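Local structure of glucokinase (Thermus thermophilus, 3VOV) at residues Ser127-Val132 and Val240-Gly245; Ala111-His116 and Gly139-Gly144; Phe103-Ala108 and Ala290-Leu295; Gln220-Val225 and Glu253-Ala258. The protein probably catalyses the ATP-dependent phosphorylation of glucose and related hexoses, as a zinc-containing sugar kinase of the ROK family. All blocks are in the same frame, centred on the assembly; numbering follows the deposited sequence.

Contact 1: residues Ser127-Val132 and Val240-Gly245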
# COMPACT_ATOMS: atom_id res chain seq x y z
N SER B 127 16.53 14.86 -19.94
CA SER B 127 16.79 13.61 -19.27
C SER B 127 16.41 13.70 -17.79
O SER B 127 16.15 14.78 -17.24
CB SER B 127 18.26 13.16 -19.46
OG SER B 127 19.14 14.11 -18.91
N LEU B 128 16.42 12.55 -17.16
CA LEU B 128 16.02 12.44 -15.78
C LEU B 128 17.07 11.56 -15.14
O LEU B 128 17.40 10.51 -15.67
CB LEU B 128 14.66 11.77 -15.79
CG LEU B 128 13.81 11.35 -14.62
CD1 LEU B 128 14.64 10.67 -13.59
CD2 LEU B 128 12.94 12.49 -14.09
N TYR B 129 17.62 12.02 -14.03
CA TYR B 129 18.72 11.33 -13.37
C TYR B 129 18.38 11.02 -11.91
O TYR B 129 17.85 11.88 -11.20
CB TYR B 129 19.93 12.24 -13.42
CG TYR B 129 21.12 11.78 -12.63
CD1 TYR B 129 21.97 10.84 -13.15
CD2 TYR B 129 21.43 12.34 -11.38
CE1 TYR B 129 23.09 10.40 -12.45
CE2 TYR B 129 22.56 11.93 -10.67
CZ TYR B 129 23.39 10.95 -11.23
OH TYR B 129 24.53 10.53 -10.58
N LEU B 130 18.69 9.80 -11.48
CA LEU B 130 18.48 9.41 -10.08
C LEU B 130 19.76 8.84 -9.56
O LEU B 130 20.44 8.11 -10.28
CB LEU B 130 17.40 8.33 -9.99
CG LEU B 130 16.83 8.09 -8.57
CD1 LEU B 130 15.83 9.18 -8.25
CD2 LEU B 130 16.17 6.68 -8.49
N THR B 131 20.15 9.24 -8.36
CA THR B 131 21.34 8.67 -7.76
C THR B 131 20.95 7.97 -6.48
O THR B 131 20.38 8.59 -5.57
CB THR B 131 22.48 9.74 -7.51
OG1 THR B 131 23.49 9.18 -6.68
CG2 THR B 131 21.92 10.99 -6.90
N VAL B 132 21.27 6.67 -6.41
CA VAL B 132 21.07 5.88 -5.19
C VAL B 132 22.41 5.69 -4.49
O VAL B 132 23.30 5.01 -4.97
CB VAL B 132 20.39 4.49 -5.53
CG1 VAL B 132 20.03 3.71 -4.26
CG2 VAL B 132 19.15 4.74 -6.36
N VAL B 240 15.76 10.19 -21.96
CA VAL B 240 16.47 9.04 -21.38
C VAL B 240 16.36 9.19 -19.86
O VAL B 240 16.31 10.31 -19.33
CB VAL B 240 17.98 9.04 -21.85
CG1 VAL B 240 18.89 8.26 -20.96
CG2 VAL B 240 18.08 8.48 -23.30
N VAL B 241 16.35 8.05 -19.19
CA VAL B 241 16.49 7.99 -17.74
C VAL B 241 17.89 7.49 -17.39
O VAL B 241 18.34 6.44 -17.91
CB VAL B 241 15.41 7.08 -17.13
CG1 VAL B 241 15.61 6.93 -15.62
CG2 VAL B 241 14.02 7.65 -17.47
N VAL B 242 18.58 8.20 -16.51
CA VAL B 242 19.94 7.79 -16.11
C VAL B 242 19.95 7.42 -14.63
O VAL B 242 19.42 8.18 -13.81
CB VAL B 242 20.97 8.95 -16.36
CG1 VAL B 242 22.44 8.51 -15.98
CG2 VAL B 242 20.93 9.43 -17.80
N LEU B 243 20.53 6.26 -14.31
CA LEU B 243 20.62 5.82 -12.92
C LEU B 243 22.07 5.69 -12.49
O LEU B 243 22.86 4.96 -13.11
CB LEU B 243 19.89 4.48 -12.71
CG LEU B 243 19.89 3.85 -11.31
CD1 LEU B 243 19.16 4.74 -10.31
CD2 LEU B 243 19.22 2.45 -11.33
N GLY B 244 22.42 6.41 -11.43
CA GLY B 244 23.77 6.33 -10.87
C GLY B 244 23.76 6.16 -9.37
O GLY B 244 22.77 5.70 -8.77
N GLY B 245 24.87 6.55 -8.78
CA GLY B 245 25.14 6.41 -7.36
C GLY B 245 25.77 5.09 -7.00
O GLY B 245 25.45 4.07 -7.59

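Contact 2: residues Ala111-His116 and Gly139-Gly144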
# COMPACT_ATOMS: atom_id res chain seq x y z
N ALA B 111 25.34 16.40 -11.00
CA ALA B 111 25.60 15.12 -11.65
C ALA B 111 24.63 14.90 -12.80
O ALA B 111 25.02 14.43 -13.88
CB ALA B 111 25.59 13.92 -10.64
N ALA B 112 23.35 15.23 -12.60
CA ALA B 112 22.37 15.07 -13.67
C ALA B 112 22.74 15.90 -14.94
O ALA B 112 22.63 15.40 -16.08
CB ALA B 112 20.95 15.49 -13.16
N LEU B 113 23.11 17.17 -14.75
CA LEU B 113 23.55 18.04 -15.86
C LEU B 113 24.75 17.44 -16.60
O LEU B 113 24.81 17.44 -17.82
CB LEU B 113 23.88 19.46 -15.32
CG LEU B 113 24.16 20.66 -16.24
CD1 LEU B 113 22.94 20.92 -17.16
CD2 LEU B 113 24.54 21.94 -15.44
N ALA B 114 25.70 16.90 -15.84
CA ALA B 114 26.88 16.34 -16.38
C ALA B 114 26.55 15.09 -17.19
O ALA B 114 26.98 14.96 -18.33
CB ALA B 114 27.92 16.04 -15.25
N GLU B 115 25.77 14.18 -16.64
CA GLU B 115 25.37 12.98 -17.42
C GLU B 115 24.59 13.36 -18.67
O GLU B 115 24.69 12.68 -19.72
CB GLU B 115 24.56 12.00 -16.56
CG GLU B 115 25.38 11.37 -15.46
CD GLU B 115 26.33 10.30 -15.91
OE1 GLU B 115 26.20 9.77 -17.05
OE2 GLU B 115 27.22 9.95 -15.07
N HIS B 116 23.83 14.43 -18.58
CA HIS B 116 23.10 14.91 -19.75
C HIS B 116 23.97 15.40 -20.91
O HIS B 116 23.74 15.02 -22.04
CB HIS B 116 22.17 16.04 -19.34
CG HIS B 116 21.31 16.54 -20.45
ND1 HIS B 116 20.07 16.01 -20.71
CD2 HIS B 116 21.50 17.54 -21.35
CE1 HIS B 116 19.53 16.65 -21.75
NE2 HIS B 116 20.37 17.60 -22.14
N GLY B 139 17.90 14.64 -10.46
CA GLY B 139 17.87 15.92 -11.14
C GLY B 139 17.11 15.77 -12.42
O GLY B 139 17.08 14.66 -12.99
N VAL B 140 16.44 16.85 -12.82
CA VAL B 140 15.72 16.91 -14.07
C VAL B 140 16.34 17.98 -14.97
O VAL B 140 16.51 19.14 -14.55
CB VAL B 140 14.23 17.25 -13.85
CG1 VAL B 140 13.48 17.06 -15.18
CG2 VAL B 140 13.63 16.30 -12.79
N VAL B 141 16.67 17.57 -16.20
CA VAL B 141 17.32 18.43 -17.21
C VAL B 141 16.36 18.55 -18.38
O VAL B 141 16.00 17.56 -19.01
CB VAL B 141 18.67 17.86 -17.67
CG1 VAL B 141 19.37 18.78 -18.71
CG2 VAL B 141 19.62 17.68 -16.41
N LEU B 142 15.88 19.76 -18.60
CA LEU B 142 15.04 20.05 -19.74
C LEU B 142 15.56 21.22 -20.59
O LEU B 142 16.11 22.15 -20.00
CB LEU B 142 13.66 20.53 -19.18
CG LEU B 142 12.96 19.77 -18.03
CD1 LEU B 142 11.74 20.49 -17.45
CD2 LEU B 142 12.57 18.37 -18.47
N GLY B 143 15.41 21.21 -21.94
CA GLY B 143 16.63 21.21 -22.94
C GLY B 143 17.84 21.83 -22.20
O GLY B 143 18.24 22.97 -22.47
N GLY B 144 18.53 20.98 -21.43
CA GLY B 144 20.02 21.06 -21.52
C GLY B 144 20.27 21.88 -20.22
O GLY B 144 21.40 22.15 -19.89

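Contact 3: residues Phe103-Ala108 and Ala290-Leu295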
# COMPACT_ATOMS: atom_id res chain seq x y z
N PHE B 103 28.16 30.44 -9.32
CA PHE B 103 26.86 29.82 -9.56
C PHE B 103 26.76 28.52 -8.75
O PHE B 103 27.56 27.60 -8.92
CB PHE B 103 26.67 29.57 -11.07
CG PHE B 103 26.67 30.84 -11.91
CD1 PHE B 103 25.52 31.61 -12.03
CD2 PHE B 103 27.84 31.27 -12.55
CE1 PHE B 103 25.52 32.79 -12.79
CE2 PHE B 103 27.87 32.45 -13.32
CZ PHE B 103 26.70 33.21 -13.45
N LEU B 104 25.79 28.46 -7.84
CA LEU B 104 25.62 27.33 -6.94
C LEU B 104 24.71 26.27 -7.56
O LEU B 104 23.77 26.60 -8.27
CB LEU B 104 24.87 27.80 -5.70
CG LEU B 104 25.51 28.84 -4.79
CD1 LEU B 104 24.75 28.78 -3.45
CD2 LEU B 104 26.97 28.56 -4.57
N GLU B 105 24.96 25.01 -7.23
CA GLU B 105 24.06 23.98 -7.69
C GLU B 105 24.09 22.83 -6.68
O GLU B 105 25.11 22.59 -6.02
CB GLU B 105 24.45 23.51 -9.09
CG GLU B 105 23.48 22.45 -9.74
CD GLU B 105 22.05 22.92 -9.79
OE1 GLU B 105 21.32 22.77 -8.76
OE2 GLU B 105 21.64 23.42 -10.85
N ASN B 106 22.95 22.18 -6.52
CA ASN B 106 22.85 20.98 -5.69
C ASN B 106 23.67 19.86 -6.37
O ASN B 106 23.68 19.75 -7.60
CB ASN B 106 21.36 20.64 -5.55
CG ASN B 106 21.12 19.19 -5.33
OD1 ASN B 106 21.37 18.67 -4.23
ND2 ASN B 106 20.62 18.51 -6.35
N ASP B 107 24.35 19.03 -5.58
CA ASP B 107 25.24 18.01 -6.14
C ASP B 107 24.57 16.99 -7.06
O ASP B 107 25.15 16.61 -8.06
CB ASP B 107 26.02 17.30 -5.04
CG ASP B 107 25.11 16.55 -4.05
OD1 ASP B 107 23.89 16.75 -3.96
OD2 ASP B 107 25.66 15.70 -3.39
N ALA B 108 23.35 16.58 -6.72
CA ALA B 108 22.59 15.64 -7.55
C ALA B 108 22.11 16.29 -8.85
O ALA B 108 22.20 15.66 -9.93
CB ALA B 108 21.42 15.04 -6.73
N ALA B 290 30.95 22.64 -13.01
CA ALA B 290 31.56 23.43 -14.06
C ALA B 290 30.55 23.76 -15.14
O ALA B 290 30.48 24.89 -15.59
CB ALA B 290 32.80 22.70 -14.64
N LEU B 291 29.77 22.77 -15.59
CA LEU B 291 28.77 23.03 -16.61
C LEU B 291 27.72 24.03 -16.19
O LEU B 291 27.21 24.82 -17.01
CB LEU B 291 28.05 21.76 -16.99
CG LEU B 291 28.72 20.87 -18.01
CD1 LEU B 291 28.05 19.48 -17.81
CD2 LEU B 291 28.47 21.44 -19.42
N THR B 292 27.38 24.02 -14.91
CA THR B 292 26.48 25.05 -14.37
C THR B 292 26.98 26.44 -14.72
O THR B 292 26.25 27.24 -15.31
CB THR B 292 26.26 24.85 -12.82
OG1 THR B 292 25.66 23.57 -12.63
CG2 THR B 292 25.35 25.91 -12.20
N ALA B 293 28.23 26.74 -14.36
CA ALA B 293 28.80 28.07 -14.63
C ALA B 293 28.94 28.30 -16.16
O ALA B 293 28.71 29.40 -16.68
CB ALA B 293 30.19 28.20 -13.94
N TYR B 294 29.35 27.27 -16.87
CA TYR B 294 29.60 27.39 -18.33
C TYR B 294 28.31 27.78 -19.08
O TYR B 294 28.27 28.75 -19.91
CB TYR B 294 30.18 26.05 -18.85
CG TYR B 294 30.48 26.10 -20.33
CD1 TYR B 294 29.52 25.77 -21.28
CD2 TYR B 294 31.72 26.54 -20.77
CE1 TYR B 294 29.82 25.83 -22.69
CE2 TYR B 294 32.03 26.62 -22.12
CZ TYR B 294 31.10 26.27 -23.07
OH TYR B 294 31.47 26.39 -24.38
N LEU B 295 27.25 27.04 -18.81
CA LEU B 295 25.97 27.30 -19.44
C LEU B 295 25.36 28.63 -18.94
O LEU B 295 24.71 29.30 -19.69
CB LEU B 295 24.99 26.13 -19.24
CG LEU B 295 25.52 24.82 -19.87
CD1 LEU B 295 24.72 23.61 -19.41
CD2 LEU B 295 25.60 24.85 -21.45
O HOH W 1 22.80 23.85 -13.03

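Contact 4: residues Gln220-Val225 and Glu253-Ala258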
# COMPACT_ATOMS: atom_id res chain seq x y z
N GLN B 220 12.95 -6.00 -3.29
CA GLN B 220 11.86 -5.08 -3.04
C GLN B 220 12.32 -3.62 -3.25
O GLN B 220 11.61 -2.82 -3.85
CB GLN B 220 11.26 -5.26 -1.64
CG GLN B 220 10.39 -4.07 -1.20
CD GLN B 220 9.65 -4.32 0.11
OE1 GLN B 220 9.77 -3.54 1.08
NE2 GLN B 220 8.88 -5.38 0.16
N ALA B 221 13.53 -3.32 -2.77
CA ALA B 221 14.11 -1.97 -2.94
C ALA B 221 14.38 -1.70 -4.40
O ALA B 221 14.10 -0.60 -4.91
CB ALA B 221 15.43 -1.86 -2.14
N ALA B 222 14.96 -2.68 -5.11
CA ALA B 222 15.15 -2.55 -6.57
C ALA B 222 13.85 -2.26 -7.34
O ALA B 222 13.81 -1.37 -8.21
CB ALA B 222 15.88 -3.83 -7.17
N ARG B 223 12.78 -2.99 -7.04
CA ARG B 223 11.50 -2.71 -7.70
C ARG B 223 10.94 -1.29 -7.41
O ARG B 223 10.30 -0.71 -8.28
CB ARG B 223 10.44 -3.76 -7.31
CG ARG B 223 10.79 -5.24 -7.77
CD ARG B 223 9.55 -6.13 -7.67
NE ARG B 223 9.15 -6.28 -6.29
CZ ARG B 223 9.72 -7.13 -5.43
NH1 ARG B 223 10.68 -7.96 -5.84
NH2 ARG B 223 9.30 -7.16 -4.18
N TYR B 224 11.09 -0.79 -6.17
CA TYR B 224 10.59 0.56 -5.86
C TYR B 224 11.32 1.60 -6.68
O TYR B 224 10.72 2.60 -7.10
CB TYR B 224 10.70 0.88 -4.37
CG TYR B 224 9.52 0.33 -3.55
CD1 TYR B 224 8.21 0.70 -3.85
CD2 TYR B 224 9.75 -0.50 -2.47
CE1 TYR B 224 7.11 0.22 -3.06
CE2 TYR B 224 8.69 -1.02 -1.70
CZ TYR B 224 7.39 -0.67 -2.01
OH TYR B 224 6.41 -1.16 -1.24
N VAL B 225 12.61 1.37 -6.93
CA VAL B 225 13.36 2.30 -7.79
C VAL B 225 12.78 2.25 -9.21
O VAL B 225 12.52 3.29 -9.78
CB VAL B 225 14.87 2.02 -7.80
CG1 VAL B 225 15.56 2.95 -8.83
CG2 VAL B 225 15.46 2.25 -6.36
N GLU B 253 23.98 -8.17 -9.61
CA GLU B 253 23.28 -8.10 -10.90
C GLU B 253 21.77 -8.40 -10.85
O GLU B 253 20.98 -7.86 -11.67
CB GLU B 253 23.93 -9.01 -11.94
CG GLU B 253 23.69 -8.48 -13.36
CD GLU B 253 24.30 -7.10 -13.59
OE1 GLU B 253 25.47 -6.86 -13.14
OE2 GLU B 253 23.62 -6.25 -14.25
N GLY B 254 21.36 -9.27 -9.92
CA GLY B 254 19.93 -9.47 -9.66
C GLY B 254 19.20 -8.17 -9.32
O GLY B 254 17.99 -8.03 -9.57
N TYR B 255 19.93 -7.19 -8.75
CA TYR B 255 19.30 -5.92 -8.34
C TYR B 255 18.91 -5.16 -9.59
O TYR B 255 17.79 -4.75 -9.75
CB TYR B 255 20.25 -5.08 -7.47
CG TYR B 255 19.80 -3.65 -7.18
CD1 TYR B 255 19.03 -3.35 -6.03
CD2 TYR B 255 20.20 -2.58 -8.00
CE1 TYR B 255 18.66 -2.03 -5.76
CE2 TYR B 255 19.81 -1.25 -7.72
CZ TYR B 255 19.06 -1.00 -6.59
OH TYR B 255 18.66 0.29 -6.34
N TRP B 256 19.85 -5.03 -10.51
CA TRP B 256 19.62 -4.30 -11.74
C TRP B 256 18.53 -4.96 -12.59
O TRP B 256 17.65 -4.27 -13.13
CB TRP B 256 20.93 -4.12 -12.51
CG TRP B 256 20.88 -2.91 -13.37
CD1 TRP B 256 20.31 -2.82 -14.63
CD2 TRP B 256 21.33 -1.58 -13.03
NE1 TRP B 256 20.42 -1.52 -15.09
CE2 TRP B 256 21.02 -0.75 -14.13
CE3 TRP B 256 22.00 -1.03 -11.93
CZ2 TRP B 256 21.34 0.61 -14.15
CZ3 TRP B 256 22.34 0.33 -11.96
CH2 TRP B 256 22.00 1.13 -13.05
N GLU B 257 18.53 -6.30 -12.64
CA GLU B 257 17.50 -7.00 -13.40
C GLU B 257 16.08 -6.75 -12.85
O GLU B 257 15.14 -6.50 -13.62
CB GLU B 257 17.77 -8.53 -13.45
CG GLU B 257 19.18 -8.88 -14.01
CD GLU B 257 19.66 -10.35 -13.73
OE1 GLU B 257 19.15 -11.07 -12.81
OE2 GLU B 257 20.59 -10.77 -14.46
N ALA B 258 15.94 -6.82 -11.53
CA ALA B 258 14.65 -6.66 -10.87
C ALA B 258 14.19 -5.22 -11.03
O ALA B 258 13.04 -4.98 -11.25
CB ALA B 258 14.75 -7.03 -9.41

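Contact 1: residues Ser127-Val132 and Val240-Gly245
The ring of Tyr129 meets Val242 edge-on: Val242 CB lies in the ring plane and its CG1 branch comes to 3.7 Å from Tyr129 CD1. Tyr129 CG stands anti to the backbone N (chi1 172°), which lays the ring along the strand toward Gly244, while Ala111, Ala112 and Glu115 of helix 107-118 pack on the Tyr129 side chain. On the other side of the sheet, Leu130 and Leu243 run side by side and point the same way. Leu243 CD1 there touches Leu130 CD2 and Val132 CG2, each at 4.0 Å, and helices 212-236 and 253-265 cover this layer. The backbones are joined by five parallel-strand hydrogen bonds. Leu128 and Leu130 both donate and accept; the straightest bond runs from Gly244 N to Leu130 O (2.9 Å, 177° at the hydrogen). In the last one, Val132 N reaches Gly244 O from a position tilted out of the carbonyl plane, as the strand gives way to the helix that Gly245 N-caps. Close to that turn Thr131 OG1 lies 3.3 Å from Gly245 CA. This parallel pairing of central strands, with helices on both faces, is characteristic of the ribonuclease H-like domains of the actin-ATPase superfamily.

Contact 2: residues Ala111-His116 and Gly139-Gly144
His116 and Val141 make the main contact, a CH-pi interaction. Methyl CG1 of Val141 sits over the middle of one imidazole face, 3.4 Å from the ring centroid and 9° off the normal, so that every atom of the His116 ring lies within 3.8 Å of Val141 CG1. Two torsions produce this fit: His116 CG is anti to the backbone N (chi1 -176°), carrying the ring out from the helix, and Val141 CG1 is likewise anti to its own N. The turn of the ring is further fixed by a hydrogen bond between His116 ND1 and Ser127 OG of the neighbouring strand. Near His116 NE2, at 3.5 Å, comes CA of Gly144, which approaches obliquely from the turn that follows the strand.

The aliphatic contacts continue along the helix. Val141 CG2, the other branch, rests on the turn at Ala112, 4.1 Å from Ala112 CB and close to the carbonyl oxygen of that residue. Two residues earlier in the strand, Ala112 CB lies 3.7 Å from Gly139 CA, and the absence of a side chain at Gly139 lets helix and strand come together here.

Of the polar groups, Gly144 O is approached by Leu113 CD1 at 3.4 Å and takes a hydrogen bond from NE2 of His117.

Helix 107-118 thus covers the sheet face bearing Ser127, Tyr129 and Val141, the packing of a helix against a mixed sheet found in ribonuclease H-like domains of ROK kinases.

Contact 3: residues Phe103-Ala108 and Ala290-Leu295
The axes of the short segments, strand 103-106 and helix 290-295, come within 8.1 Å of each other, with 136° between their N-to-C directions, and Phe103 and Ala293 are the residues whose backbones come nearest. The Phe103 ring leans on the helix through CD2, 3.9 Å from Ala293 CA, coming in obliquely. Thr292 fits between Phe103 and Glu105, side chains that point to the same face of the strand. Its methyl CG2 is 4.1 Å from Phe103 CB, while its hydroxyl OG1 lies 3.7 Å from Glu105 CB and bonds back to Gly288 O in the preceding helical turn. A water donates to Thr292 OG1 (2.9 Å); its link to Glu105 OE2 is so short as to be doubtful.

The Glu105 chain is bent at chi2 (55°), folding the carboxylate back so that OE1 accepts the backbone N-H of Asn106 (2.8 Å) through its anti lone pair. Asn109 ND2 also bonds OE1, and Arg148 NE forms a salt bridge with OE2.

Helix 284-299 thereby lies across the outermost strand, 102-106, of the first mixed sheet. Along that helix Leu291 meets Phe18 of strand 12-18, and Leu291 and Thr292 both touch Leu113 of helix 107-118.

Contact 4: residues Gln220-Val225 and Glu253-Ala258
Ala258 O, bonded to a glycerol probably from the crystallisation liquor, lies 4.2 Å from Arg223 CG across the helix pair. In the Arg223 helix the carbonyl oxygen of Gln220 is gripped twice: Tyr224 N donates the helical backbone bond to Gln220 O at 3.1 Å, and a second glycerol bonds to the same oxygen. Arg223 NE holds that second glycerol weakly as well.

The motif is a pair of helices packed side by side, crossing at -38° with the axes of the two short segments 8.3 Å apart, in the helical layer of a ribonuclease H-like domain. Helices 212-236 and 253-265 are linked through strand 240-244 and cover one face of its sheet.

Small residues bring the helices together. Ala222 is the central piece: its CB sits 3.3 Å from Tyr255 O, flanked by Tyr255 CD1 at 3.4 Å and Ala258 CB at 4.1 Å. The extended first torsion of Tyr255 (chi1 170°, CG anti to the backbone N) sends the ring along the flank of helix 220-225, and Ala222 CB meets that ring obliquely. Leu259 adds to the packing around Ala222 and Val225. On the side of helix 212-236 turned from helix 253-265, Tyr224 OH bonds to Gly165 O of a third subunit. At the far end of the tyrosine, Val225 CG2 comes to 3.8 Å from Tyr255 OH.

In the fold
Contacts 1 and 2 share the second mixed sheet, their centres about 9 Å apart: Tyr129 O accepts from Gly139 N. Helix 107-118 is common to contacts 2 and 3, whose centres are about 10 Å apart and which also meet where Gly144 O packs on Leu295 CD1, and so it leads from one sheet to the other. Contact 4 backs the opposite face of the second sheet, where Val225 touches Leu130 and Trp256 touches Leu243; its centre is about 31 Å from that of contact 3. The zinc ion held by His159, Cys169, Cys171 and Cys176 lies about 12 Å from the Leu130 side chain. As in related sugar kinases, substrates probably bind in the cleft between the domains.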